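Local coordinates for transcriptional regulator of the TetR/AcrR family (Thermobifida fusca YX, PDB 3DCF), which probably binds regulatory DNA through an N-terminal helix-turn-helix and controls transcription, as expected of a TetR/AcrR-family repressor, at residues G195-A199 with D200-E204; T118-R121 with N122-A125; A81-N84 with S85-E89. All blocks are in the same frame, centred on the assembly; numbering follows the deposited sequence.

Interaction 1: residues G195-A199 with D200-E204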
ATOM      1  N   GLY A 195      14.363  -4.720  13.440  1.00 47.99           N
ATOM      2  CA  GLY A 195      14.080  -3.579  14.312  1.00 47.85           C
ATOM      3  C   GLY A 195      13.701  -3.957  15.747  1.00 47.87           C
ATOM      4  O   GLY A 195      13.497  -5.136  16.077  1.00 46.98           O
ATOM      5  N   ARG A 196      13.626  -2.925  16.594  1.00 48.66           N
ATOM      6  CA  ARG A 196      13.244  -3.019  18.032  1.00 48.91           C
ATOM      7  C   ARG A 196      11.948  -3.784  18.352  1.00 48.39           C
ATOM      8  O   ARG A 196      11.966  -4.671  19.208  1.00 48.57           O
ATOM      9  CB  ARG A 196      13.207  -1.621  18.683  1.00 49.45           C
ATOM     10  CG  ARG A 196      12.284  -0.597  17.986  1.00 51.56           C
ATOM     11  CD  ARG A 196      12.591   0.852  18.375  1.00 51.46           C
ATOM     12  NE  ARG A 196      12.306   1.759  17.252  1.00 55.53           N
ATOM     13  CZ  ARG A 196      11.109   2.259  16.900  1.00 57.81           C
ATOM     14  NH1 ARG A 196       9.983   1.972  17.573  1.00 57.89           N
ATOM     15  NH2 ARG A 196      11.033   3.074  15.839  1.00 57.99           N
ATOM     16  N   LEU A 197      10.848  -3.462  17.666  1.00 48.04           N
ATOM     17  CA  LEU A 197       9.550  -4.146  17.888  1.00 47.54           C
ATOM     18  C   LEU A 197       9.478  -5.493  17.139  1.00 46.95           C
ATOM     19  O   LEU A 197       9.915  -5.595  15.994  1.00 46.79           O
ATOM     20  CB  LEU A 197       8.360  -3.252  17.481  1.00 47.48           C
ATOM     21  CG  LEU A 197       8.117  -1.937  18.241  1.00 46.78           C
ATOM     22  CD1 LEU A 197       6.940  -1.210  17.625  1.00 44.60           C
ATOM     23  CD2 LEU A 197       7.881  -2.160  19.730  1.00 45.64           C
ATOM     24  N   SER A 198       8.934  -6.517  17.800  1.00 46.40           N
ATOM     25  CA  SER A 198       8.754  -7.846  17.202  1.00 46.03           C
ATOM     26  C   SER A 198       7.463  -7.898  16.355  1.00 45.72           C
ATOM     27  O   SER A 198       6.669  -6.942  16.338  1.00 46.20           O
ATOM     28  CB  SER A 198       8.722  -8.914  18.304  1.00 46.22           C
ATOM     29  OG  SER A 198       7.649  -8.682  19.215  1.00 48.75           O
ATOM     30  N   ALA A 199       7.275  -9.015  15.650  1.00 45.01           N
ATOM     31  CA  ALA A 199       6.089  -9.251  14.816  1.00 44.56           C
ATOM     32  C   ALA A 199       4.789  -9.285  15.642  1.00 44.07           C
ATOM     33  O   ALA A 199       3.768  -8.784  15.181  1.00 43.33           O
ATOM     34  CB  ALA A 199       6.253 -10.551  14.004  1.00 43.63           C
ATOM     35  N   ASP A 200       4.851  -9.864  16.852  1.00 44.33           N
ATOM     36  CA  ASP A 200       3.705  -9.957  17.788  1.00 44.32           C
ATOM     37  C   ASP A 200       3.236  -8.606  18.326  1.00 43.54           C
ATOM     38  O   ASP A 200       2.034  -8.394  18.483  1.00 43.01           O
ATOM     39  CB  ASP A 200       4.030 -10.882  18.982  1.00 45.16           C
ATOM     40  CG  ASP A 200       4.130 -12.352  18.588  1.00 47.74           C
ATOM     41  OD1 ASP A 200       3.195 -12.857  17.926  1.00 51.45           O
ATOM     42  OD2 ASP A 200       5.120 -13.016  18.977  1.00 50.35           O
ATOM     43  N   GLU A 201       4.180  -7.717  18.626  1.00 43.74           N
ATOM     44  CA  GLU A 201       3.879  -6.359  19.127  1.00 43.94           C
ATOM     45  C   GLU A 201       3.227  -5.489  18.044  1.00 42.63           C
ATOM     46  O   GLU A 201       2.286  -4.737  18.332  1.00 42.09           O
ATOM     47  CB  GLU A 201       5.153  -5.649  19.621  1.00 44.55           C
ATOM     48  CG  GLU A 201       5.871  -6.334  20.782  1.00 46.10           C
ATOM     49  CD  GLU A 201       7.246  -5.746  21.021  1.00 45.84           C
ATOM     50  OE1 GLU A 201       7.337  -4.640  21.604  1.00 51.87           O
ATOM     51  OE2 GLU A 201       8.236  -6.403  20.623  1.00 48.40           O
ATOM     52  N   VAL A 202       3.741  -5.598  16.811  1.00 41.42           N
ATOM     53  CA  VAL A 202       3.216  -4.845  15.662  1.00 39.96           C
ATOM     54  C   VAL A 202       1.783  -5.302  15.301  1.00 39.64           C
ATOM     55  O   VAL A 202       0.942  -4.458  15.001  1.00 39.45           O
ATOM     56  CB  VAL A 202       4.157  -4.926  14.426  1.00 40.09           C
ATOM     57  CG1 VAL A 202       3.549  -4.193  13.216  1.00 39.78           C
ATOM     58  CG2 VAL A 202       5.537  -4.355  14.761  1.00 36.25           C
ATOM     59  N   VAL A 203       1.516  -6.614  15.340  1.00 38.52           N
ATOM     60  CA  VAL A 203       0.169  -7.154  15.074  1.00 38.20           C
ATOM     61  C   VAL A 203      -0.848  -6.694  16.139  1.00 38.30           C
ATOM     62  O   VAL A 203      -1.956  -6.253  15.801  1.00 38.39           O
ATOM     63  CB  VAL A 203       0.174  -8.710  14.983  1.00 38.46           C
ATOM     64  CG1 VAL A 203      -1.267  -9.273  14.886  1.00 35.74           C
ATOM     65  CG2 VAL A 203       1.047  -9.182  13.789  1.00 38.00           C
ATOM     66  N   GLU A 204      -0.449  -6.778  17.408  1.00 37.87           N
ATOM     67  CA  GLU A 204      -1.296  -6.389  18.548  1.00 36.89           C
ATOM     68  C   GLU A 204      -1.666  -4.901  18.504  1.00 35.75           C
ATOM     69  O   GLU A 204      -2.840  -4.558  18.673  1.00 35.17           O
ATOM     70  CB  GLU A 204      -0.584  -6.722  19.875  1.00 37.66           C
ATOM     71  CG  GLU A 204      -1.457  -6.706  21.138  1.00 38.76           C
ATOM     72  CD  GLU A 204      -1.828  -5.323  21.650  1.00 43.10           C
ATOM     73  OE1 GLU A 204      -0.938  -4.436  21.692  1.00 46.59           O
ATOM     74  OE2 GLU A 204      -3.013  -5.137  22.029  1.00 46.14           O
TER
HETATM   75  O   HOH W   1      10.850  -6.213  20.931  1.00 48.94           O
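Glu201 reaches back over the first turn of helix 199-212 to grip Ser198, the N-cap residue. Its CG stands anti to the carbonyl carbon (chi1 -61°), which turns the extended chain toward the preceding loop. CB rests 3.8 Å from Ser198 O, and CG comes within 3.3 Å of Ser198 OG. At the tip the two oxygens divide their work. OE1 lies 3.2 Å from CD2 of Leu197, whose side chain crosses that of Glu201 at about a right angle. OE2 takes the N-H of Ser198 at 2.9 Å in a nearly straight bond (169°) that arrives from above the carboxylate plane, while Ser198 OG donates to the anti lone pair of the same oxygen at 2.7 Å. A water that also donates to Arg196 O is a third donor to OE2. Farther round the turn, Val202 N bonds to Ser198 O, and Val202 CG2 packs 4.1 Å from Leu197 CB. Replacing Glu201 with an alanine would probably leave Ser198 N and OG without their shared acceptor and the loop freer to shift. The carboxylate bond to the N-cap N-H is one half of a capping box, and Leu197 against Val202 forms a hydrophobic staple. Together, polar and apolar contacts hold the loop against the first turn of the helix, where the negative group probably also suits the helix dipole.

Interaction 2: residues T118-R121 with N122-A125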
ATOM      1  N   THR A 118       0.041 -13.186   8.805  1.00 38.18           N
ATOM      2  CA  THR A 118       0.404 -13.791   7.520  1.00 39.46           C
ATOM      3  C   THR A 118       1.271 -12.856   6.678  1.00 39.87           C
ATOM      4  O   THR A 118       2.180 -13.344   5.998  1.00 40.24           O
ATOM      5  CB  THR A 118      -0.841 -14.225   6.709  1.00 39.40           C
ATOM      6  OG1 THR A 118      -1.688 -15.013   7.548  1.00 39.65           O
ATOM      7  CG2 THR A 118      -0.456 -15.037   5.458  1.00 36.58           C
ATOM      8  N   ILE A 119       0.995 -11.539   6.721  1.00 40.44           N
ATOM      9  CA  ILE A 119       1.802 -10.537   5.981  1.00 41.24           C
ATOM     10  C   ILE A 119       3.257 -10.507   6.503  1.00 42.31           C
ATOM     11  O   ILE A 119       4.203 -10.663   5.711  1.00 42.22           O
ATOM     12  CB  ILE A 119       1.213  -9.073   6.024  1.00 40.62           C
ATOM     13  CG1 ILE A 119      -0.190  -8.961   5.395  1.00 40.90           C
ATOM     14  CG2 ILE A 119       2.129  -8.092   5.303  1.00 39.15           C
ATOM     15  CD1 ILE A 119      -0.307  -9.409   3.968  1.00 41.80           C
ATOM     16  N   LEU A 120       3.407 -10.330   7.824  1.00 42.82           N
ATOM     17  CA  LEU A 120       4.735 -10.248   8.489  1.00 43.48           C
ATOM     18  C   LEU A 120       5.602 -11.516   8.341  1.00 44.23           C
ATOM     19  O   LEU A 120       6.837 -11.426   8.372  1.00 44.75           O
ATOM     20  CB  LEU A 120       4.587  -9.867   9.974  1.00 43.14           C
ATOM     21  CG  LEU A 120       3.911  -8.522  10.286  1.00 43.57           C
ATOM     22  CD1 LEU A 120       3.819  -8.340  11.787  1.00 45.03           C
ATOM     23  CD2 LEU A 120       4.617  -7.320   9.638  1.00 42.53           C
ATOM     24  N   ARG A 121       4.945 -12.670   8.179  1.00 44.71           N
ATOM     25  CA  ARG A 121       5.606 -13.966   7.934  1.00 45.29           C
ATOM     26  C   ARG A 121       5.967 -14.207   6.452  1.00 45.15           C
ATOM     27  O   ARG A 121       6.880 -14.984   6.158  1.00 45.51           O
ATOM     28  CB  ARG A 121       4.723 -15.130   8.420  1.00 45.57           C
ATOM     29  CG  ARG A 121       4.655 -15.280   9.910  1.00 46.17           C
ATOM     30  CD  ARG A 121       3.664 -16.355  10.302  1.00 47.33           C
ATOM     31  NE  ARG A 121       3.814 -16.713  11.716  1.00 51.94           N
ATOM     32  CZ  ARG A 121       3.381 -15.995  12.764  1.00 54.10           C
ATOM     33  NH1 ARG A 121       2.763 -14.820  12.614  1.00 54.62           N
ATOM     34  NH2 ARG A 121       3.591 -16.455  14.000  1.00 56.26           N
ATOM     35  N   ASN A 122       5.242 -13.579   5.529  1.00 45.12           N
ATOM     36  CA  ASN A 122       5.470 -13.761   4.084  1.00 45.39           C
ATOM     37  C   ASN A 122       5.712 -12.409   3.428  1.00 45.41           C
ATOM     38  O   ASN A 122       5.029 -12.043   2.462  1.00 45.10           O
ATOM     39  CB  ASN A 122       4.279 -14.490   3.429  1.00 45.39           C
ATOM     40  CG  ASN A 122       3.946 -15.821   4.106  1.00 48.22           C
ATOM     41  OD1 ASN A 122       4.334 -16.891   3.621  1.00 52.15           O
ATOM     42  ND2 ASN A 122       3.238 -15.758   5.240  1.00 46.41           N
ATOM     43  N   LEU A 123       6.707 -11.682   3.954  1.00 45.43           N
ATOM     44  CA  LEU A 123       7.027 -10.322   3.475  1.00 45.34           C
ATOM     45  C   LEU A 123       7.467 -10.266   1.997  1.00 45.49           C
ATOM     46  O   LEU A 123       6.951  -9.418   1.246  1.00 46.01           O
ATOM     47  CB  LEU A 123       8.044  -9.620   4.404  1.00 45.27           C
ATOM     48  CG  LEU A 123       7.526  -9.190   5.790  1.00 45.56           C
ATOM     49  CD1 LEU A 123       8.681  -8.945   6.782  1.00 43.55           C
ATOM     50  CD2 LEU A 123       6.612  -7.964   5.683  1.00 41.22           C
ATOM     51  N   ASP A 124       8.378 -11.161   1.581  1.00 45.15           N
ATOM     52  CA  ASP A 124       8.844 -11.208   0.173  1.00 45.84           C
ATOM     53  C   ASP A 124       7.723 -11.604  -0.797  1.00 46.24           C
ATOM     54  O   ASP A 124       7.683 -11.098  -1.928  1.00 45.51           O
ATOM     55  CB  ASP A 124      10.043 -12.150  -0.024  1.00 45.56           C
ATOM     56  CG  ASP A 124      11.330 -11.649   0.644  1.00 47.10           C
ATOM     57  OD1 ASP A 124      11.388 -10.500   1.161  1.00 46.59           O
ATOM     58  OD2 ASP A 124      12.309 -12.429   0.623  1.00 45.40           O
ATOM     59  N   ALA A 125       6.837 -12.503  -0.353  1.00 46.73           N
ATOM     60  CA  ALA A 125       5.665 -12.921  -1.144  1.00 47.26           C
ATOM     61  C   ALA A 125       4.708 -11.749  -1.396  1.00 47.56           C
ATOM     62  O   ALA A 125       4.176 -11.628  -2.500  1.00 47.13           O
ATOM     63  CB  ALA A 125       4.923 -14.075  -0.459  1.00 47.36           C
TER
HETATM   64  O   HOH W   2       8.593 -12.415   5.993  1.00 30.11           O
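Asn122 closes helix 104-121 on Thr118 and Ile119 as the backbone leaves helical geometry (phi -125°, psi 55°), its N-H sharing weak bonds to Thr118 O and Ile119 O. The stronger hold is made by the side chain. Asn122 CG lies beside its own backbone N, opposite the carbonyl carbon, which brings the amide round to the side of that N-H and up to Thr118 O. Asn122 ND2 donates to Thr118 O at 2.7 Å and 169°; the acceptor is met on a lone pair in the carbonyl plane. The bond runs almost within the plane of the amide and restrains its turn. Although Asn122 occupies the N-cap position of helix 123-130, its side chain makes no capping bond there and serves the helix before it. On another side of the turn, a water spans the break by donating to Leu120 O at 3.1 Å and accepting from Leu123 N at 2.9 Å. Leu123 folds back, its CD1 lying 3.5 Å from Leu120 O. Leu123 CD2 approaches Leu120 CD2 to 4.5 Å. Around this kink, Asn122 lies against Ile86 of helix 75-98, Leu123 against Tyr188 of helix 187-190, and Leu120 against Ala199 and Val203 of helix 199-212.

Interaction 3: residues A81-N84 with S85-E89; sequences AIVN and SIVDE
Asn84, Ser85 and Val83 lie at the middle of two helical turns, each tied through its backbone to a residue four places away, earlier or later in the chain. Ser85 N donates to Ala81 O at 3.1 Å, and Ser85 CB sits 3.4 Å from the same oxygen. Asn84 O receives the N-H of Asp88 at 2.9 Å, with Asp88 CB close beside it. The Asn84 side chain serves a different face: with CG anti to the backbone N (chi1 -163°), it leads off toward Met144 and Arg147 of helix 138-164. Val83 combines polar and apolar contact. Its O accepts from Val87 N at 2.9 Å and 162°, while its CG1 meets Val87 CG2 at 4.2 Å as the two side chains cross at a slant. Val87 CG2 also lies 3.2 Å from Val83 O, so one methyl touches both the carbonyl and the side chain of the valine a turn earlier. Beside this pair runs a second apolar row, in which Ile82 and Ile86 lie side by side and point the same way, Ile82 CG2 being 4.1 Å from Ile86 CD1. Ile82 further packs on Ile37, Thr41 and Phe44 of helix 31-46, and Val83 on Leu128. The regular i to i+4 bonding belongs to an unbroken alpha helix, here the long helix that in TetR-type regulators joins the DNA-binding domain to the C-terminal core.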
ATOM      1  N   ALA A  81       3.891 -21.344  -8.437  1.00 37.30           N
ATOM      2  CA  ALA A  81       3.389 -22.481  -7.667  1.00 36.42           C
ATOM      3  C   ALA A  81       3.558 -22.297  -6.148  1.00 36.07           C
ATOM      4  O   ALA A  81       2.634 -22.609  -5.397  1.00 35.64           O
ATOM      5  CB  ALA A  81       4.070 -23.768  -8.124  1.00 35.48           C
ATOM      6  N   ILE A  82       4.722 -21.787  -5.720  1.00 36.11           N
ATOM      7  CA  ILE A  82       5.002 -21.494  -4.289  1.00 36.96           C
ATOM      8  C   ILE A  82       4.068 -20.399  -3.748  1.00 37.24           C
ATOM      9  O   ILE A  82       3.511 -20.545  -2.649  1.00 36.73           O
ATOM     10  CB  ILE A  82       6.480 -21.054  -4.028  1.00 37.08           C
ATOM     11  CG1 ILE A  82       7.457 -22.195  -4.319  1.00 37.84           C
ATOM     12  CG2 ILE A  82       6.698 -20.614  -2.561  1.00 35.84           C
ATOM     13  CD1 ILE A  82       8.903 -21.724  -4.403  1.00 37.38           C
ATOM     14  N   VAL A  83       3.905 -19.326  -4.528  1.00 37.55           N
ATOM     15  CA  VAL A  83       3.019 -18.208  -4.160  1.00 37.87           C
ATOM     16  C   VAL A  83       1.535 -18.612  -4.176  1.00 38.24           C
ATOM     17  O   VAL A  83       0.796 -18.230  -3.260  1.00 37.64           O
ATOM     18  CB  VAL A  83       3.233 -16.968  -5.057  1.00 37.85           C
ATOM     19  CG1 VAL A  83       2.257 -15.836  -4.676  1.00 36.07           C
ATOM     20  CG2 VAL A  83       4.685 -16.491  -4.953  1.00 38.26           C
ATOM     21  N   ASN A  84       1.105 -19.369  -5.196  1.00 38.78           N
ATOM     22  CA  ASN A  84      -0.306 -19.815  -5.285  1.00 38.92           C
ATOM     23  C   ASN A  84      -0.667 -20.750  -4.121  1.00 38.70           C
ATOM     24  O   ASN A  84      -1.794 -20.700  -3.632  1.00 39.14           O
ATOM     25  CB  ASN A  84      -0.640 -20.456  -6.651  1.00 39.44           C
ATOM     26  CG  ASN A  84      -2.165 -20.544  -6.935  1.00 40.05           C
ATOM     27  OD1 ASN A  84      -2.982 -19.841  -6.329  1.00 45.92           O
ATOM     28  ND2 ASN A  84      -2.537 -21.403  -7.888  1.00 42.68           N
ATOM     29  N   SER A  85       0.302 -21.558  -3.674  1.00 38.30           N
ATOM     30  CA  SER A  85       0.150 -22.443  -2.511  1.00 38.58           C
ATOM     31  C   SER A  85      -0.039 -21.642  -1.214  1.00 37.90           C
ATOM     32  O   SER A  85      -0.974 -21.915  -0.464  1.00 37.33           O
ATOM     33  CB  SER A  85       1.365 -23.379  -2.385  1.00 38.75           C
ATOM     34  OG  SER A  85       1.307 -24.187  -1.219  1.00 41.61           O
ATOM     35  N   ILE A  86       0.854 -20.671  -0.971  1.00 38.38           N
ATOM     36  CA  ILE A  86       0.791 -19.758   0.212  1.00 39.13           C
ATOM     37  C   ILE A  86      -0.522 -18.940   0.230  1.00 39.54           C
ATOM     38  O   ILE A  86      -1.103 -18.749   1.304  1.00 40.41           O
ATOM     39  CB  ILE A  86       2.035 -18.792   0.322  1.00 39.22           C
ATOM     40  CG1 ILE A  86       3.341 -19.576   0.532  1.00 40.50           C
ATOM     41  CG2 ILE A  86       1.897 -17.823   1.506  1.00 37.60           C
ATOM     42  CD1 ILE A  86       4.599 -18.724   0.362  1.00 39.17           C
ATOM     43  N   VAL A  87      -0.969 -18.473  -0.943  1.00 39.15           N
ATOM     44  CA  VAL A  87      -2.266 -17.786  -1.089  1.00 39.84           C
ATOM     45  C   VAL A  87      -3.415 -18.760  -0.819  1.00 40.44           C
ATOM     46  O   VAL A  87      -4.376 -18.378  -0.156  1.00 40.54           O
ATOM     47  CB  VAL A  87      -2.470 -17.124  -2.506  1.00 39.67           C
ATOM     48  CG1 VAL A  87      -3.907 -16.588  -2.692  1.00 35.53           C
ATOM     49  CG2 VAL A  87      -1.455 -16.007  -2.723  1.00 39.43           C
ATOM     50  N   ASP A  88      -3.303 -19.997  -1.318  1.00 41.63           N
ATOM     51  CA  ASP A  88      -4.345 -21.032  -1.137  1.00 42.26           C
ATOM     52  C   ASP A  88      -4.531 -21.422   0.359  1.00 42.65           C
ATOM     53  O   ASP A  88      -5.674 -21.518   0.821  1.00 42.69           O
ATOM     54  CB  ASP A  88      -4.064 -22.270  -2.030  1.00 42.66           C
ATOM     55  CG  ASP A  88      -5.269 -23.188  -2.191  1.00 43.50           C
ATOM     56  OD1 ASP A  88      -6.382 -22.703  -2.463  1.00 50.08           O
ATOM     57  OD2 ASP A  88      -5.106 -24.422  -2.103  1.00 49.83           O
ATOM     58  N   GLU A  89      -3.434 -21.620   1.102  1.00 42.83           N
ATOM     59  CA  GLU A  89      -3.524 -21.939   2.549  1.00 43.87           C
ATOM     60  C   GLU A  89      -4.013 -20.773   3.415  1.00 43.85           C
ATOM     61  O   GLU A  89      -4.793 -20.993   4.353  1.00 44.01           O
ATOM     62  CB  GLU A  89      -2.197 -22.435   3.144  1.00 44.12           C
ATOM     63  CG  GLU A  89      -1.844 -23.902   2.875  1.00 46.91           C
ATOM     64  CD  GLU A  89      -0.838 -24.462   3.895  1.00 46.88           C
ATOM     65  OE1 GLU A  89       0.005 -23.685   4.402  1.00 51.21           O
ATOM     66  OE2 GLU A  89      -0.902 -25.682   4.200  1.00 53.92           O
TER

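The three contacts differ with their place along the helices. Interaction 3 is a surface contact within the continuous helix 75-98, held by regular backbone bonds and aliphatic rows, whereas interactions 1 and 2 are partly buried and lie at helix ends, where side-chain polar groups and a bridging water supplement the backbone. Interaction 2 is the middle link: Leu120 CD1 packs 3.5 Å from Val203 CG2 of interaction 1, and Asn122 OD1 comes 3.4 Å from Ile86 CG2 of interaction 3. Interactions 1 and 3 do not touch, their nearest atoms being about 15 Å apart. Of the three, interaction 1 alone meets the second subunit, where Arg196 pairs with Asp172 and Leu197 packs on Val175.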